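Local coordinates for protein TssK C (Escherichia coli, PDB 5M2Y) that serves as a type VI secretion baseplate protein, here represented by its C-terminal domain, which probably docks onto the membrane complex, at residues Ser33-Met38 / Pro83-Asn88; Ile6-Lys11 / Val120-Phe125; Lys46-Cys51 / Val70-Val75; Val13-Ala18 / Phe111-Ser116; Gly54-Val59 / Arg101-Ala106. All coordinates share one frame; numbering follows the deposited sequence. Where two conformers were deposited one is given.

Overall arrangement
All five contacts belong to one C-terminal domain built on an antiparallel sheet with two helices. Contact 2 pairs the first and last strands of the chain, 3-11 and 121-128, neighbours in mid-sheet, and encloses the other four along the sequence. Contact 4, about 8 Å away centre to centre, continues the sheet through strand 14-18 to strand 108-112, while contact 1 lies beyond strand 121-128, where strand 28-35 meets the loop before strand 89-95. Contact 3 lays helix 40-50 against edge strand 70-75 and touches contacts 1, 2 and 4. Contact 5, at helix 97-106, is peripheral, its centre about 27 Å from that of contact 1. The sheet joins distant parts of the chain into one unit.

Contact 1: Ser33-Met38 / Pro83-Asn88; sequences SVRSSM and PLRLEN
N88 meets S33 and R35 where the end of strand 28-35 passes a type I beta turn, R85 to N88, that leads into the neighbouring antiparallel strand 89-95. The amide of N88 is shared between two partners. Its ND2 donates to S33 OG at 2.8 Å, with the hydroxyl oxygen lying in the amide plane, while N88 OD1 accepts from R35 NE at 3.2 Å. This second bond is more bent, 142° at the hydrogen, though the donor sits in the carbonyl plane on a lone pair. R35 gets there by setting CG between its own backbone N and carbonyl carbon (chi1 54°) and folding again at chi3, which lays its guanidinium 45° from the amide plane. Both ends of the amide are engaged, which probably fixes its orientation.

R85 NE comes within 3.3 Å of R35 NH2, two like charges, the side chains crossing at a slant; E123 on strand 121-128 offers R35 a long, weak ion pair that may ease the crowding of charge. A water accepts from S36 N and lies 2.7 Å from E87 O. N88 CA makes a bent CA-H...O contact with V34 O, the carbon and oxygen 3.3 Å apart.

Contact 2: Ile6-Lys11 / Val120-Phe125; sequences IELKQK and VKLELF
The backbone N of I6 donates to L124 O at 2.8 Å, a nearly straight bond (169°) and the direct hydrogen bond between the two antiparallel strands here. The return bond is replaced by a water: it donates to I6 O at 2.6 Å and accepts from L124 N, so both backbone groups are satisfied although the strands have begun to separate. From this point they diverge, and Q10 and V120 at the far end are joined through a second water, which accepts from Q10 NE2 and donates to V120 O. Q10 NE2 also bonds to the carbonyl of G12.

Apolar side chains bridge the widening gap. I6 and L124 lie side by side and point the same way, with CG2 of I6 3.9 Å from CD2 of L124. L8 instead aims across the gap, its CG beside the backbone N (chi1 -67°) and the chain then extended. This inserts L8 CD1 between two CB atoms, 3.8 Å from L122 CB and 3.9 Å from L124 CB. The L8 side chain runs at about a right angle to that of L124.

W15 of strand 14-18 packs on L8, Q10, K121 and L122, and strand 28-35 flanks the other edge of strand 121-128, placing F30 on I6 and L32 on L124.

Contact 3: Lys46-Cys51 / Val70-Val75; sequences KFPQLC and VIIRPV
The ring of F47 carries C51 CB on one face, 3.4 Å above its plane and toward the rim, while across the contact I72 CG2 approaches the ring obliquely, 4.0 Å from F47 CD2. The ring of F91, on strand 89-95, also meets that of F47, their planes about 35° apart. F47 holds its CG anti to the backbone N (chi1 -172°), which carries the ring out from the helix; the side chain crosses that of I72 at about a right angle.

I72 is the strand residue most deeply engaged, and its two branches divide the work. CG2 lies against F47 and P48, whereas CD1, at the end of the extended CG1 arm, reaches C51, 3.8 Å from its CB and 3.5 Å from its carbonyl O. P48 packs mainly on backbone: its CB comes to 3.2 Å from I72 O, and its CG touches CD of P74, the two proline rings crossing nearly at right angles.

A single water joins the two backbones: it donates to P48 O at 2.7 Å and accepts from I72 N at 2.9 Å.

The helix is kinked at P48, whose N has no hydrogen to give, and at Q49, whose N bonds three residues back to K46 O, which also accepts from L50 N. It runs almost opposite to strand 70-75 in direction, 167° between the short axes. This is alpha/beta packing of a helix on one face of an antiparallel sheet, here against its edge strand in this chain, with I72 of the strand pointing into the layer between them.

Contact 4: Val13-Ala18 / Phe111-Ser116; sequences VMWEGA and FYTPAS
W15 and F111 form a hydrogen-bonded pair of an antiparallel beta sheet, each backbone N donating to the other's O at 2.8 Å. The next pair, M14 and Y112, is non-hydrogen-bonded, and the strands then part after T113 N donates to V13 O at 2.9 Å.

Side chains alternate between the two faces. On that of W15 and F111, the indole sits edge-on to T113: NE1 donates to OG1 at 2.9 Å, with the oxygen 4° out of the ring plane. The T113 hydroxyl is brought there by the first torsion (chi1 57°), which sets OG1 between the backbone N and carbonyl carbon and leaves CG2 also alongside the indole. This bond helps to fix the rotation of the tryptophan, which packs on L122 of strand 121-128.

On the other face M14 curls back, bent at both chi2 and chi3. Its SD packs 3.7 Å from Y112 CB and lies at the ring edge, 5.3 Å from the centroid of the Y112 ring, a Met-aromatic contact, and its methyl CE turns toward the F111 carbonyl. V13 lies beside the tyrosine, pointing the same way, and its CG2 meets the ring edge in plane, 3.6 Å from Y112 CE1.

Contact 5: Gly54-Val59 / Arg101-Ala106; sequences GSPDDV and RAMLDA
P56 rests on A102, M103 and A106, a loop-on-helix contact in which the segment following edge strand 52-54 packs against the C-terminal half of helix 97-106. The tight part is the pyrrolidine ring. Its CG fits over the backbone between A102 and M103, 3.6 Å from A102 O, and touches M103 CG at 3.9 Å. Its CB meets the methyl of A106 at 3.7 Å. The small side chains of A102 and A106, one helical turn apart, let the ring come this near to the helix. M103 starts away from the loop, yet its CG, placed beside the backbone N (chi1 -74°), still grazes the proline before the chain bends at chi3 and packs on L19 and L67.

D57 makes up the looser, solvent-facing side. Its carboxylate extends along the helix surface without a direct polar bond to it, and the nearest approach is OD2 to A102 CB at 3.9 Å. Water fills the role instead, donating 2.7 Å bonds to D57 OD2 and to A102 O. The carbonyl of A102 thus takes this water in addition to the helical bond from A106 N.

P56 O accepts a hydrogen bond from NH2 of R108, which follows the helix and starts strand 108-112. The same carbonyl oxygen, P56 O, lies 3.4 Å from the methyl carbon CB of A106.

Contact 1: Ser33-Met38 / Pro83-Asn88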
# COMPACT_ATOMS: atom_id res chain seq x y z
N SER A 33 -0.12 -2.28 -6.34
CA SER A 33 0.09 -2.38 -7.79
C SER A 33 0.35 -0.95 -8.23
O SER A 33 -0.42 -0.06 -7.88
CB SER A 33 -1.14 -2.97 -8.48
OG SER A 33 -1.08 -2.80 -9.89
N VAL A 34 1.50 -0.71 -8.86
CA VAL A 34 1.95 0.65 -9.20
C VAL A 34 2.24 0.83 -10.68
O VAL A 34 2.92 0.02 -11.29
CB VAL A 34 3.21 1.02 -8.36
CG1 VAL A 34 3.57 2.50 -8.50
CG2 VAL A 34 3.05 0.63 -6.89
N ARG A 35 1.73 1.93 -11.23
CA ARG A 35 2.02 2.34 -12.59
C ARG A 35 2.54 3.75 -12.50
O ARG A 35 2.12 4.53 -11.64
CB ARG A 35 0.84 2.20 -13.56
CG ARG A 35 -0.43 2.90 -13.13
CD ARG A 35 -1.59 2.44 -13.99
NE ARG A 35 -1.99 1.06 -13.69
CZ ARG A 35 -2.91 0.73 -12.79
NH1 ARG A 35 -3.53 1.67 -12.09
NH2 ARG A 35 -3.22 -0.54 -12.59
N SER A 36 3.51 4.05 -13.33
CA SER A 36 4.14 5.34 -13.32
C SER A 36 4.75 5.70 -14.67
O SER A 36 4.96 4.82 -15.50
CB SER A 36 5.20 5.37 -12.24
OG SER A 36 5.51 6.72 -12.01
N SER A 37 5.06 6.99 -14.88
CA SER A 37 5.74 7.49 -16.07
C SER A 37 7.25 7.17 -15.94
O SER A 37 7.99 7.26 -16.91
CB SER A 37 5.49 8.98 -16.25
OG SER A 37 5.82 9.70 -15.07
N MET A 38 7.68 6.79 -14.72
CA MET A 38 9.05 6.40 -14.40
C MET A 38 9.33 5.02 -15.03
O MET A 38 8.45 4.16 -14.98
CB MET A 38 9.19 6.28 -12.87
CG MET A 38 10.58 6.00 -12.36
SD MET A 38 10.57 5.85 -10.58
CE MET A 38 12.20 6.08 -10.26
N PRO A 83 -6.42 -8.26 -11.98
CA PRO A 83 -6.28 -7.69 -13.33
C PRO A 83 -4.82 -7.51 -13.73
O PRO A 83 -4.03 -6.99 -12.95
CB PRO A 83 -7.00 -6.35 -13.22
CG PRO A 83 -8.01 -6.57 -12.15
CD PRO A 83 -7.32 -7.44 -11.15
N LEU A 84 -4.47 -8.00 -14.93
CA LEU A 84 -3.10 -7.97 -15.46
C LEU A 84 -2.75 -6.62 -16.03
O LEU A 84 -3.58 -5.97 -16.66
CB LEU A 84 -2.90 -9.03 -16.56
CG LEU A 84 -3.06 -10.51 -16.20
CD1 LEU A 84 -2.86 -11.35 -17.43
CD2 LEU A 84 -2.03 -10.96 -15.18
N ARG A 85 -1.51 -6.20 -15.80
CA ARG A 85 -0.97 -4.95 -16.30
C ARG A 85 0.47 -5.20 -16.65
O ARG A 85 1.30 -5.38 -15.75
CB ARG A 85 -1.05 -3.83 -15.26
CG ARG A 85 -2.42 -3.45 -14.77
CD ARG A 85 -3.18 -2.61 -15.77
NE ARG A 85 -4.44 -2.17 -15.18
CZ ARG A 85 -5.59 -2.84 -15.26
NH1 ARG A 85 -5.65 -3.99 -15.93
NH2 ARG A 85 -6.68 -2.36 -14.69
N LEU A 86 0.77 -5.21 -17.95
CA LEU A 86 2.11 -5.42 -18.48
C LEU A 86 3.13 -4.44 -17.89
O LEU A 86 4.21 -4.86 -17.52
CB LEU A 86 2.06 -5.28 -20.00
CG LEU A 86 3.34 -5.51 -20.78
CD1 LEU A 86 3.70 -6.99 -20.83
CD2 LEU A 86 3.22 -4.98 -22.20
N GLU A 87 2.75 -3.16 -17.79
CA GLU A 87 3.61 -2.08 -17.33
C GLU A 87 3.63 -1.82 -15.81
O GLU A 87 4.39 -0.96 -15.35
CB GLU A 87 3.25 -0.79 -18.08
CG GLU A 87 3.90 -0.74 -19.45
CD GLU A 87 3.19 0.11 -20.51
OE1 GLU A 87 2.56 1.14 -20.18
OE2 GLU A 87 3.40 -0.21 -21.70
N ASN A 88 2.80 -2.53 -15.05
CA ASN A 88 2.75 -2.35 -13.60
C ASN A 88 3.82 -3.09 -12.84
O ASN A 88 4.34 -4.12 -13.28
CB ASN A 88 1.41 -2.73 -13.04
CG ASN A 88 0.39 -1.66 -13.26
OD1 ASN A 88 0.40 -0.93 -14.26
ND2 ASN A 88 -0.53 -1.56 -12.36
O HOH W 1 -2.97 -5.09 -11.29
O HOH W 2 4.32 1.76 -15.09
O HOH W 3 3.16 3.11 -17.38

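Contact 2: Ile6-Lys11 / Val120-Phe125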
# COMPACT_ATOMS: atom_id res chain seq x y z
N ILE A 6 -9.00 -2.64 -2.35
CA ILE A 6 -9.20 -1.52 -1.43
C ILE A 6 -9.05 -0.27 -2.25
O ILE A 6 -7.97 0.01 -2.73
CB ILE A 6 -8.29 -1.57 -0.17
CG1 ILE A 6 -8.68 -2.73 0.74
CG2 ILE A 6 -8.37 -0.27 0.66
CD1 ILE A 6 -7.60 -3.68 0.90
N GLU A 7 -10.16 0.47 -2.39
CA GLU A 7 -10.19 1.73 -3.12
C GLU A 7 -9.28 2.73 -2.45
O GLU A 7 -9.35 2.92 -1.24
CB GLU A 7 -11.62 2.28 -3.19
N LEU A 8 -8.38 3.34 -3.22
CA LEU A 8 -7.47 4.36 -2.72
C LEU A 8 -7.92 5.69 -3.30
O LEU A 8 -8.17 5.79 -4.51
CB LEU A 8 -5.98 4.08 -3.07
CG LEU A 8 -5.32 2.86 -2.42
CD1 LEU A 8 -3.92 2.68 -2.92
CD2 LEU A 8 -5.29 2.98 -0.88
N LYS A 9 -8.11 6.68 -2.43
CA LYS A 9 -8.49 8.02 -2.82
C LYS A 9 -7.21 8.87 -2.81
O LYS A 9 -6.56 8.96 -1.77
CB LYS A 9 -9.57 8.59 -1.88
CG LYS A 9 -10.97 8.06 -2.14
CD LYS A 9 -11.78 7.82 -0.84
CE LYS A 9 -13.29 8.05 -0.88
NZ LYS A 9 -13.84 8.40 -2.22
N GLN A 10 -6.83 9.43 -3.96
CA GLN A 10 -5.66 10.28 -4.06
C GLN A 10 -6.04 11.74 -3.74
O GLN A 10 -7.05 12.27 -4.23
CB GLN A 10 -5.02 10.19 -5.44
CG GLN A 10 -3.71 10.95 -5.57
CD GLN A 10 -3.19 10.98 -6.99
OE1 GLN A 10 -3.88 10.63 -7.96
NE2 GLN A 10 -1.96 11.38 -7.15
N LYS A 11 -5.23 12.36 -2.88
CA LYS A 11 -5.34 13.76 -2.48
C LYS A 11 -3.92 14.30 -2.56
O LYS A 11 -3.19 14.28 -1.58
CB LYS A 11 -5.95 13.87 -1.08
N VAL A 120 2.18 8.89 -10.89
CA VAL A 120 1.97 7.60 -10.22
C VAL A 120 0.48 7.28 -9.97
O VAL A 120 -0.34 8.15 -9.68
CB VAL A 120 2.84 7.50 -8.94
CG1 VAL A 120 2.33 8.44 -7.85
CG2 VAL A 120 2.96 6.06 -8.43
N LYS A 121 0.14 5.99 -10.13
CA LYS A 121 -1.18 5.46 -9.82
C LYS A 121 -0.99 4.18 -9.02
O LYS A 121 -0.21 3.31 -9.39
CB LYS A 121 -2.08 5.30 -11.06
CG LYS A 121 -3.44 4.60 -10.86
CD LYS A 121 -4.33 5.15 -9.76
CE LYS A 121 -5.42 4.18 -9.42
NZ LYS A 121 -6.01 4.41 -8.09
N LEU A 122 -1.68 4.13 -7.88
CA LEU A 122 -1.64 3.03 -6.92
C LEU A 122 -2.97 2.31 -6.81
O LEU A 122 -4.02 2.94 -6.78
CB LEU A 122 -1.33 3.58 -5.53
CG LEU A 122 0.10 3.83 -5.08
CD1 LEU A 122 0.91 4.67 -6.02
CD2 LEU A 122 0.12 4.29 -3.62
N GLU A 123 -2.91 0.99 -6.64
CA GLU A 123 -4.07 0.16 -6.35
C GLU A 123 -3.66 -0.76 -5.20
O GLU A 123 -2.52 -1.25 -5.20
CB GLU A 123 -4.56 -0.60 -7.58
CG GLU A 123 -5.19 0.32 -8.62
CD GLU A 123 -5.91 -0.38 -9.76
OE1 GLU A 123 -5.64 -1.57 -10.01
OE2 GLU A 123 -6.74 0.28 -10.42
N LEU A 124 -4.53 -0.94 -4.18
CA LEU A 124 -4.22 -1.78 -3.03
C LEU A 124 -5.16 -2.97 -3.02
O LEU A 124 -6.36 -2.82 -3.23
CB LEU A 124 -4.36 -0.97 -1.72
CG LEU A 124 -4.12 -1.70 -0.39
CD1 LEU A 124 -2.66 -2.09 -0.21
CD2 LEU A 124 -4.56 -0.84 0.77
N PHE A 125 -4.56 -4.17 -2.89
CA PHE A 125 -5.23 -5.47 -2.83
C PHE A 125 -4.85 -6.17 -1.52
O PHE A 125 -3.70 -6.09 -1.09
CB PHE A 125 -4.77 -6.38 -3.98
CG PHE A 125 -5.07 -5.92 -5.38
CD1 PHE A 125 -4.17 -5.12 -6.07
CD2 PHE A 125 -6.22 -6.34 -6.04
CE1 PHE A 125 -4.45 -4.69 -7.37
CE2 PHE A 125 -6.50 -5.92 -7.34
CZ PHE A 125 -5.61 -5.11 -8.00
O HOH W 4 -6.95 0.20 -5.10
O HOH W 5 0.14 10.81 -9.13

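Contact 3: Lys46-Cys51 / Val70-Val75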
# COMPACT_ATOMS: atom_id res chain seq x y z
N LYS A 46 13.39 2.08 -6.74
CA LYS A 46 13.15 3.30 -5.96
C LYS A 46 11.84 3.38 -5.18
O LYS A 46 11.85 3.96 -4.09
CB LYS A 46 13.26 4.51 -6.88
CG LYS A 46 14.65 4.70 -7.47
CD LYS A 46 14.70 6.00 -8.24
CE LYS A 46 16.01 6.26 -8.94
NZ LYS A 46 15.91 7.49 -9.75
N PHE A 47 10.74 2.82 -5.71
CA PHE A 47 9.43 2.85 -5.03
C PHE A 47 9.50 2.38 -3.56
O PHE A 47 8.94 3.08 -2.72
CB PHE A 47 8.35 2.09 -5.80
CG PHE A 47 6.96 2.26 -5.24
CD1 PHE A 47 6.19 3.38 -5.54
CD2 PHE A 47 6.42 1.30 -4.40
CE1 PHE A 47 4.91 3.54 -5.00
CE2 PHE A 47 5.14 1.47 -3.86
CZ PHE A 47 4.39 2.58 -4.17
N PRO A 48 10.20 1.27 -3.19
CA PRO A 48 10.25 0.87 -1.76
C PRO A 48 10.86 1.91 -0.81
O PRO A 48 10.59 1.88 0.38
CB PRO A 48 11.08 -0.41 -1.78
CG PRO A 48 10.89 -0.95 -3.17
CD PRO A 48 10.89 0.27 -4.03
N GLN A 49 11.70 2.82 -1.35
CA GLN A 49 12.33 3.89 -0.57
C GLN A 49 11.61 5.22 -0.68
O GLN A 49 11.71 6.03 0.23
CB GLN A 49 13.80 4.04 -0.95
CG GLN A 49 14.62 2.87 -0.44
CD GLN A 49 16.10 3.08 -0.53
OE1 GLN A 49 16.66 3.09 -1.61
NE2 GLN A 49 16.75 3.22 0.62
N LEU A 50 10.88 5.44 -1.78
CA LEU A 50 10.15 6.68 -2.00
C LEU A 50 8.76 6.68 -1.38
O LEU A 50 8.36 7.68 -0.80
CB LEU A 50 10.05 7.02 -3.49
CG LEU A 50 11.36 7.44 -4.15
CD1 LEU A 50 11.23 7.47 -5.64
CD2 LEU A 50 11.82 8.80 -3.65
N CYS A 51 8.03 5.55 -1.49
CA CYS A 51 6.70 5.44 -0.92
C CYS A 51 6.79 5.22 0.57
O CYS A 51 7.53 4.34 1.01
CB CYS A 51 5.90 4.33 -1.61
SG CYS A 51 4.22 4.15 -0.99
N VAL A 70 6.69 -0.80 8.21
CA VAL A 70 6.15 -1.08 6.89
C VAL A 70 7.34 -1.22 5.95
O VAL A 70 8.08 -0.26 5.75
CB VAL A 70 5.14 -0.01 6.42
CG1 VAL A 70 4.55 -0.36 5.06
CG2 VAL A 70 4.03 0.18 7.45
N ILE A 71 7.56 -2.43 5.42
CA ILE A 71 8.64 -2.68 4.48
C ILE A 71 7.97 -3.01 3.17
O ILE A 71 7.19 -3.95 3.09
CB ILE A 71 9.62 -3.78 4.93
CG1 ILE A 71 10.22 -3.47 6.30
CG2 ILE A 71 10.74 -3.96 3.89
CD1 ILE A 71 10.90 -4.68 6.99
N ILE A 72 8.27 -2.21 2.14
CA ILE A 72 7.72 -2.41 0.81
C ILE A 72 8.72 -3.28 0.06
O ILE A 72 9.87 -2.90 -0.08
CB ILE A 72 7.42 -1.06 0.13
CG1 ILE A 72 6.31 -0.30 0.91
CG2 ILE A 72 7.02 -1.26 -1.33
CD1 ILE A 72 6.09 1.16 0.49
N ARG A 73 8.28 -4.45 -0.38
CA ARG A 73 9.17 -5.36 -1.10
C ARG A 73 8.69 -5.61 -2.52
O ARG A 73 7.53 -6.00 -2.70
CB ARG A 73 9.30 -6.71 -0.39
CG ARG A 73 9.71 -6.63 1.06
CD ARG A 73 10.18 -7.97 1.56
NE ARG A 73 10.39 -7.97 3.01
CZ ARG A 73 11.54 -7.65 3.58
NH1 ARG A 73 12.60 -7.33 2.85
NH2 ARG A 73 11.64 -7.66 4.91
N PRO A 74 9.57 -5.45 -3.54
CA PRO A 74 9.13 -5.76 -4.90
C PRO A 74 8.90 -7.27 -5.02
O PRO A 74 9.64 -8.06 -4.44
CB PRO A 74 10.29 -5.27 -5.77
CG PRO A 74 11.47 -5.35 -4.90
CD PRO A 74 10.98 -5.03 -3.52
N VAL A 75 7.83 -7.65 -5.71
CA VAL A 75 7.47 -9.05 -5.90
C VAL A 75 7.36 -9.34 -7.39
O VAL A 75 7.09 -8.43 -8.19
CB VAL A 75 6.20 -9.49 -5.14
CG1 VAL A 75 6.38 -9.41 -3.62
CG2 VAL A 75 5.00 -8.66 -5.56
O HOH W 6 10.02 0.14 2.39

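Contact 4: Val13-Ala18 / Phe111-Ser116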
# COMPACT_ATOMS: atom_id res chain seq x y z
N VAL A 13 -0.27 14.18 -3.04
CA VAL A 13 0.77 13.19 -2.77
C VAL A 13 0.31 12.04 -1.85
O VAL A 13 1.04 11.07 -1.70
CB VAL A 13 2.09 13.83 -2.24
CG1 VAL A 13 2.77 14.67 -3.32
CG2 VAL A 13 1.87 14.63 -0.97
N MET A 14 -0.88 12.17 -1.23
CA MET A 14 -1.40 11.14 -0.33
C MET A 14 -2.47 10.26 -0.93
O MET A 14 -3.31 10.73 -1.69
CB MET A 14 -1.93 11.76 0.98
CG MET A 14 -0.89 12.52 1.79
SD MET A 14 0.58 11.56 2.24
CE MET A 14 -0.10 10.26 3.28
N TRP A 15 -2.41 8.97 -0.61
CA TRP A 15 -3.39 7.97 -1.05
C TRP A 15 -4.00 7.38 0.20
O TRP A 15 -3.26 6.96 1.09
CB TRP A 15 -2.71 6.87 -1.86
CG TRP A 15 -2.07 7.36 -3.13
CD1 TRP A 15 -0.84 7.93 -3.28
CD2 TRP A 15 -2.61 7.24 -4.45
NE1 TRP A 15 -0.60 8.22 -4.60
CE2 TRP A 15 -1.67 7.80 -5.35
CE3 TRP A 15 -3.80 6.72 -4.97
CZ2 TRP A 15 -1.87 7.83 -6.72
CZ3 TRP A 15 -4.01 6.77 -6.33
CH2 TRP A 15 -3.05 7.32 -7.19
N GLU A 16 -5.32 7.38 0.30
CA GLU A 16 -5.98 6.84 1.50
C GLU A 16 -6.97 5.76 1.15
O GLU A 16 -7.76 5.93 0.24
CB GLU A 16 -6.66 7.97 2.30
CG GLU A 16 -7.24 7.53 3.62
CD GLU A 16 -7.68 8.66 4.55
OE1 GLU A 16 -7.08 9.75 4.51
OE2 GLU A 16 -8.59 8.40 5.36
N GLY A 17 -6.92 4.67 1.91
CA GLY A 17 -7.81 3.52 1.75
C GLY A 17 -8.55 3.22 3.03
O GLY A 17 -7.97 3.32 4.11
N ALA A 18 -9.84 2.85 2.92
CA ALA A 18 -10.66 2.49 4.07
C ALA A 18 -10.53 0.99 4.31
O ALA A 18 -10.61 0.21 3.35
CB ALA A 18 -12.12 2.86 3.82
N PHE A 111 -0.72 6.31 2.15
CA PHE A 111 0.58 6.19 1.49
C PHE A 111 0.96 7.50 0.87
O PHE A 111 0.14 8.16 0.23
CB PHE A 111 0.58 5.10 0.41
CG PHE A 111 0.13 3.75 0.91
CD1 PHE A 111 1.03 2.86 1.47
CD2 PHE A 111 -1.21 3.38 0.83
CE1 PHE A 111 0.60 1.63 1.94
CE2 PHE A 111 -1.64 2.15 1.30
CZ PHE A 111 -0.74 1.28 1.85
N TYR A 112 2.21 7.87 1.07
CA TYR A 112 2.78 9.07 0.50
C TYR A 112 3.57 8.65 -0.71
O TYR A 112 4.40 7.74 -0.63
CB TYR A 112 3.69 9.77 1.52
CG TYR A 112 4.63 10.79 0.92
CD1 TYR A 112 4.14 11.95 0.35
CD2 TYR A 112 6.00 10.60 0.94
CE1 TYR A 112 4.99 12.90 -0.21
CE2 TYR A 112 6.87 11.54 0.40
CZ TYR A 112 6.35 12.69 -0.18
OH TYR A 112 7.18 13.65 -0.69
N THR A 113 3.32 9.32 -1.83
CA THR A 113 4.07 9.09 -3.06
C THR A 113 4.62 10.45 -3.48
O THR A 113 3.83 11.32 -3.84
CB THR A 113 3.21 8.44 -4.15
OG1 THR A 113 2.07 9.24 -4.42
CG2 THR A 113 2.79 7.01 -3.79
N PRO A 114 5.96 10.67 -3.40
CA PRO A 114 6.50 11.98 -3.79
C PRO A 114 6.34 12.25 -5.27
O PRO A 114 6.21 11.31 -6.05
CB PRO A 114 7.99 11.88 -3.41
CG PRO A 114 8.27 10.43 -3.43
CD PRO A 114 7.03 9.75 -2.98
N ALA A 115 6.37 13.54 -5.66
CA ALA A 115 6.25 13.98 -7.05
C ALA A 115 7.35 13.43 -7.97
O ALA A 115 7.14 13.33 -9.17
CB ALA A 115 6.20 15.48 -7.12
N SER A 116 8.50 13.03 -7.39
CA SER A 116 9.63 12.45 -8.12
C SER A 116 9.25 11.12 -8.80
O SER A 116 9.85 10.75 -9.80
CB SER A 116 10.81 12.22 -7.19
OG SER A 116 10.53 11.23 -6.22

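Contact 5: Gly54-Val59 / Arg101-Ala106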
# COMPACT_ATOMS: atom_id res chain seq x y z
N GLY A 54 1.80 6.25 5.94
CA GLY A 54 1.48 7.30 6.90
C GLY A 54 0.81 6.72 8.12
O GLY A 54 0.30 5.59 8.10
N SER A 55 0.86 7.45 9.21
CA SER A 55 0.28 6.99 10.43
C SER A 55 -1.22 7.02 10.29
O SER A 55 -1.76 8.02 9.94
CB SER A 55 0.66 7.91 11.56
OG SER A 55 0.10 7.48 12.76
N PRO A 56 -1.87 5.90 10.57
CA PRO A 56 -3.32 5.83 10.49
C PRO A 56 -3.99 6.34 11.77
O PRO A 56 -5.17 6.54 11.76
CB PRO A 56 -3.59 4.34 10.37
CG PRO A 56 -2.47 3.69 11.00
CD PRO A 56 -1.29 4.60 10.90
N ASP A 57 -3.22 6.55 12.82
CA ASP A 57 -3.79 6.94 14.10
C ASP A 57 -3.09 8.01 14.91
O ASP A 57 -3.36 8.13 16.07
CB ASP A 57 -3.90 5.70 14.97
CG ASP A 57 -2.55 5.01 15.21
OD1 ASP A 57 -1.55 5.54 14.78
OD2 ASP A 57 -2.51 3.95 15.86
N ASP A 58 -2.23 8.79 14.30
CA ASP A 58 -1.54 9.81 15.05
C ASP A 58 -2.48 10.91 15.48
O ASP A 58 -3.31 11.33 14.72
CB ASP A 58 -0.36 10.38 14.31
CG ASP A 58 0.53 11.19 15.19
OD1 ASP A 58 1.26 10.62 16.00
OD2 ASP A 58 0.47 12.38 15.06
N VAL A 59 -2.32 11.32 16.73
CA VAL A 59 -3.12 12.36 17.32
C VAL A 59 -2.31 13.60 17.71
O VAL A 59 -2.80 14.47 18.38
CB VAL A 59 -3.96 11.82 18.49
CG1 VAL A 59 -4.98 10.85 17.98
CG2 VAL A 59 -3.09 11.11 19.51
N ARG A 101 -1.78 -3.96 13.13
CA ARG A 101 -2.76 -3.65 14.16
C ARG A 101 -3.18 -2.18 14.09
O ARG A 101 -4.37 -1.91 14.14
CB ARG A 101 -2.19 -4.01 15.56
CG ARG A 101 -3.15 -3.76 16.73
CD ARG A 101 -2.55 -4.19 18.06
N ALA A 102 -2.21 -1.24 13.96
CA ALA A 102 -2.48 0.20 13.89
C ALA A 102 -3.41 0.56 12.74
O ALA A 102 -4.32 1.34 12.95
CB ALA A 102 -1.17 0.99 13.79
N MET A 103 -3.20 -0.02 11.55
CA MET A 103 -4.03 0.25 10.37
C MET A 103 -5.42 -0.37 10.51
O MET A 103 -6.41 0.31 10.23
CB MET A 103 -3.35 -0.27 9.10
CG MET A 103 -2.20 0.59 8.67
SD MET A 103 -1.48 0.01 7.14
CE MET A 103 -0.71 -1.40 7.69
N LEU A 104 -5.49 -1.64 10.93
CA LEU A 104 -6.76 -2.34 11.09
C LEU A 104 -7.63 -1.74 12.20
O LEU A 104 -8.83 -1.58 11.99
CB LEU A 104 -6.53 -3.85 11.29
CG LEU A 104 -5.91 -4.59 10.09
CD1 LEU A 104 -5.34 -5.92 10.49
CD2 LEU A 104 -6.92 -4.73 8.93
N ASP A 105 -7.02 -1.33 13.32
CA ASP A 105 -7.74 -0.69 14.43
C ASP A 105 -8.27 0.69 14.06
O ASP A 105 -9.37 1.06 14.48
CB ASP A 105 -6.86 -0.57 15.69
CG ASP A 105 -6.65 -1.87 16.44
OD1 ASP A 105 -7.31 -2.87 16.12
OD2 ASP A 105 -5.83 -1.87 17.38
N ALA A 106 -7.49 1.45 13.27
CA ALA A 106 -7.88 2.78 12.81
C ALA A 106 -8.90 2.70 11.68
O ALA A 106 -9.63 3.66 11.43
CB ALA A 106 -6.66 3.55 12.36
O HOH W 7 -4.70 2.34 15.47